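Local coordinates for 3-oxoacyl-(Acyl-carrier protein) synthase (Burkholderia xenovorans, PDB 4EFI) that probably catalyses the condensation step of fatty acid synthesis as a thiolase-fold 3-oxoacyl-(acyl-carrier protein) synthase of the KAS III family, at residues 203-208 against 236-241. Sequence-based numbering, arbitrary orientation.
Sequences RNLIVP and GEIFNF
Asn204 and Glu237 bring the two backbones within 6.7 Å of each other, CA to CA, where a short 3-10 turn running into strand 205-206 meets the first turns of helix 235-257. The contact illustrates how an amide whose polar atoms are engaged elsewhere can still pack against the methylene carbons of a neighbour. The amide of Asn204 lies against the aliphatic part of Glu237, with ND2 3.6 Å from Glu237 CB and OD1 3.9 Å from Glu237 CG. In Glu237 the chain bends at its second torsion (chi2 -71°), and the carboxylate plane stands 24° from that of the amide; even so, OE1 comes no nearer than 4.0 Å to Asn204 ND2. ND2 donates to Tyr334 OH, and OD1 accepts from Arg222 NH1, so both ends of the buried amide are satisfied and its rotation is fixed. Beside this pair Ile238 supplies the apolar half. Its CG1 stands anti to the carbonyl carbon (chi1 -66°), and the extended end carries CD1 to 3.5 Å from Asn204 O and 3.7 Å from Leu205 CG, the two aliphatic chains crossing at about a right angle. Asp234 links the two sides, bonding the backbone of Asn204 and, through OD1, Glu237 N at the start of the helix. Helix 235-257 follows strand 232-233, the antiparallel partner of strand 205-206, after Asp234 and packs beside this two-stranded antiparallel sheet, Met233 touching both Leu205 and Ile238.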
ATOM      1  N   ARG A 203       5.311 -10.093 -16.454  1.00 15.58           N
ATOM      2  CA  ARG A 203       6.519  -9.611 -17.129  1.00 16.16           C
ATOM      3  C   ARG A 203       6.576  -8.087 -17.284  1.00 16.91           C
ATOM      4  O   ARG A 203       7.587  -7.561 -17.735  1.00 17.79           O
ATOM      5  CB  ARG A 203       6.664 -10.276 -18.505  1.00 18.84           C
ATOM      6  CG  ARG A 203       5.682  -9.759 -19.530  1.00 20.67           C
ATOM      7  CD  ARG A 203       5.678 -10.604 -20.812  1.00 23.78           C
ATOM      8  NE  ARG A 203       6.979 -10.676 -21.478  1.00 24.57           N
ATOM      9  CZ  ARG A 203       7.391  -9.855 -22.438  1.00 25.85           C
ATOM     10  NH1 ARG A 203       6.621  -8.865 -22.861  1.00 24.63           N
ATOM     11  NH2 ARG A 203       8.586 -10.024 -22.986  1.00 26.99           N
ATOM     12  N   ASN A 204       5.512  -7.379 -16.904  1.00 15.96           N
ATOM     13  CA  ASN A 204       5.483  -5.922 -17.043  1.00 15.72           C
ATOM     14  C   ASN A 204       5.859  -5.167 -15.763  1.00 15.93           C
ATOM     15  O   ASN A 204       6.056  -3.956 -15.790  1.00 16.27           O
ATOM     16  CB  ASN A 204       4.114  -5.469 -17.556  1.00 16.59           C
ATOM     17  CG  ASN A 204       3.841  -5.991 -18.930  1.00 19.39           C
ATOM     18  OD1 ASN A 204       4.763  -6.160 -19.726  1.00 19.69           O
ATOM     19  ND2 ASN A 204       2.576  -6.275 -19.226  1.00 20.81           N
ATOM     20  N   LEU A 205       5.977  -5.888 -14.660  1.00 15.51           N
ATOM     21  CA  LEU A 205       6.358  -5.291 -13.382  1.00 14.65           C
ATOM     22  C   LEU A 205       6.951  -6.426 -12.569  1.00 13.78           C
ATOM     23  O   LEU A 205       6.236  -7.280 -12.013  1.00 13.82           O
ATOM     24  CB  LEU A 205       5.141  -4.669 -12.683  1.00 19.87           C
ATOM     25  CG  LEU A 205       5.373  -3.310 -12.023  1.00 22.89           C
ATOM     26  CD1 LEU A 205       4.056  -2.707 -11.494  1.00 18.94           C
ATOM     27  CD2 LEU A 205       6.415  -3.444 -10.923  1.00 27.96           C
ATOM     28  N   ILE A 206       8.286  -6.464 -12.537  1.00 13.82           N
ATOM     29  CA  ILE A 206       8.992  -7.663 -12.135  1.00 12.77           C
ATOM     30  C   ILE A 206      10.422  -7.328 -11.702  1.00 13.43           C
ATOM     31  O   ILE A 206      11.026  -6.409 -12.227  1.00 14.10           O
ATOM     32  CB  ILE A 206       8.985  -8.717 -13.301  1.00 13.54           C
ATOM     33  CG1 ILE A 206       9.653 -10.028 -12.875  1.00 13.77           C
ATOM     34  CG2 ILE A 206       9.644  -8.168 -14.544  1.00 14.44           C
ATOM     35  CD1 ILE A 206       9.251 -11.202 -13.755  1.00 15.28           C
ATOM     36  N   VAL A 207      10.922  -8.096 -10.730  1.00 13.87           N
ATOM     37  CA  VAL A 207      12.365  -8.134 -10.451  1.00 13.61           C
ATOM     38  C   VAL A 207      12.889  -9.449 -11.080  1.00 14.17           C
ATOM     39  O   VAL A 207      12.586 -10.538 -10.592  1.00 14.60           O
ATOM     40  CB  VAL A 207      12.647  -8.090  -8.937  1.00 13.96           C
ATOM     41  CG1 VAL A 207      14.124  -8.246  -8.661  1.00 15.56           C
ATOM     42  CG2 VAL A 207      12.142  -6.781  -8.354  1.00 13.91           C
ATOM     43  N   PRO A 208      13.611  -9.374 -12.191  1.00 14.19           N
ATOM     44  CA  PRO A 208      13.943 -10.608 -12.916  1.00 14.95           C
ATOM     45  C   PRO A 208      14.736 -11.636 -12.109  1.00 15.38           C
ATOM     46  O   PRO A 208      14.434 -12.840 -12.201  1.00 16.37           O
ATOM     47  CB  PRO A 208      14.748 -10.093 -14.109  1.00 16.47           C
ATOM     48  CG  PRO A 208      14.114  -8.760 -14.390  1.00 16.50           C
ATOM     49  CD  PRO A 208      13.924  -8.183 -13.006  1.00 14.70           C
ATOM     50  N   GLY A 236       4.319   1.867 -20.276  1.00 22.04           N
ATOM     51  CA  GLY A 236       3.226   1.921 -21.230  1.00 25.74           C
ATOM     52  C   GLY A 236       2.210   0.823 -20.992  1.00 24.37           C
ATOM     53  O   GLY A 236       0.994   1.060 -21.028  1.00 24.96           O
ATOM     54  N   GLU A 237       2.698  -0.386 -20.719  1.00 21.67           N
ATOM     55  CA  GLU A 237       1.803  -1.504 -20.442  1.00 21.53           C
ATOM     56  C   GLU A 237       1.067  -1.275 -19.126  1.00 19.75           C
ATOM     57  O   GLU A 237      -0.134  -1.491 -19.060  1.00 20.53           O
ATOM     58  CB  GLU A 237       2.576  -2.826 -20.394  1.00 22.90           C
ATOM     59  CG  GLU A 237       3.123  -3.297 -21.732  1.00 25.29           C
ATOM     60  CD  GLU A 237       2.052  -3.788 -22.690  1.00 34.78           C
ATOM     61  OE1 GLU A 237       0.993  -4.253 -22.228  1.00 34.37           O
ATOM     62  OE2 GLU A 237       2.281  -3.715 -23.917  1.00 42.67           O
ATOM     63  N   ILE A 238       1.768  -0.814 -18.095  1.00 18.48           N
ATOM     64  CA  ILE A 238       1.115  -0.577 -16.812  1.00 17.45           C
ATOM     65  C   ILE A 238       0.053   0.525 -16.940  1.00 19.36           C
ATOM     66  O   ILE A 238      -1.041   0.396 -16.382  1.00 20.59           O
ATOM     67  CB  ILE A 238       2.146  -0.225 -15.739  1.00 17.87           C
ATOM     68  CG1 ILE A 238       3.056  -1.425 -15.477  1.00 18.88           C
ATOM     69  CG2 ILE A 238       1.453   0.194 -14.449  1.00 19.69           C
ATOM     70  CD1 ILE A 238       4.367  -1.067 -14.843  1.00 20.40           C
ATOM     71  N   PHE A 239       0.368   1.602 -17.659  1.00 19.69           N
ATOM     72  CA  PHE A 239      -0.597   2.686 -17.835  1.00 21.54           C
ATOM     73  C   PHE A 239      -1.874   2.185 -18.507  1.00 21.47           C
ATOM     74  O   PHE A 239      -2.977   2.483 -18.063  1.00 22.49           O
ATOM     75  CB  PHE A 239       0.018   3.839 -18.636  1.00 24.87           C
ATOM     76  CG  PHE A 239      -0.924   5.009 -18.836  1.00 26.81           C
ATOM     77  CD1 PHE A 239      -1.006   6.025 -17.891  1.00 28.96           C
ATOM     78  CD2 PHE A 239      -1.725   5.079 -19.958  1.00 28.87           C
ATOM     79  CE1 PHE A 239      -1.875   7.096 -18.071  1.00 31.64           C
ATOM     80  CE2 PHE A 239      -2.592   6.140 -20.142  1.00 33.35           C
ATOM     81  CZ  PHE A 239      -2.670   7.145 -19.198  1.00 33.64           C
ATOM     82  N   ASN A 240      -1.724   1.429 -19.586  1.00 21.83           N
ATOM     83  CA  ASN A 240      -2.888   0.890 -20.278  1.00 23.91           C
ATOM     84  C   ASN A 240      -3.684  -0.109 -19.438  1.00 23.38           C
ATOM     85  O   ASN A 240      -4.912  -0.054 -19.443  1.00 29.15           O
ATOM     86  CB  ASN A 240      -2.457   0.277 -21.610  1.00 30.21           C
ATOM     87  CG  ASN A 240      -1.965   1.329 -22.592  1.00 37.66           C
ATOM     88  OD1 ASN A 240      -2.448   2.461 -22.597  1.00 42.42           O
ATOM     89  ND2 ASN A 240      -0.989   0.968 -23.413  1.00 44.45           N
ATOM     90  N   PHE A 241      -2.998  -1.010 -18.738  1.00 23.37           N
ATOM     91  CA  PHE A 241      -3.643  -1.926 -17.781  1.00 27.07           C
ATOM     92  C   PHE A 241      -4.476  -1.139 -16.781  1.00 23.75           C
ATOM     93  O   PHE A 241      -5.660  -1.434 -16.558  1.00 26.07           O
ATOM     94  CB  PHE A 241      -2.586  -2.775 -17.030  1.00 24.28           C
ATOM     95  CG  PHE A 241      -2.993  -3.192 -15.611  1.00 23.17           C
ATOM     96  CD1 PHE A 241      -4.024  -4.103 -15.401  1.00 24.46           C
ATOM     97  CD2 PHE A 241      -2.323  -2.679 -14.489  1.00 22.13           C
ATOM     98  CE1 PHE A 241      -4.385  -4.480 -14.096  1.00 24.43           C
ATOM     99  CE2 PHE A 241      -2.685  -3.058 -13.184  1.00 22.15           C
ATOM    100  CZ  PHE A 241      -3.711  -3.954 -12.998  1.00 23.82           C
TER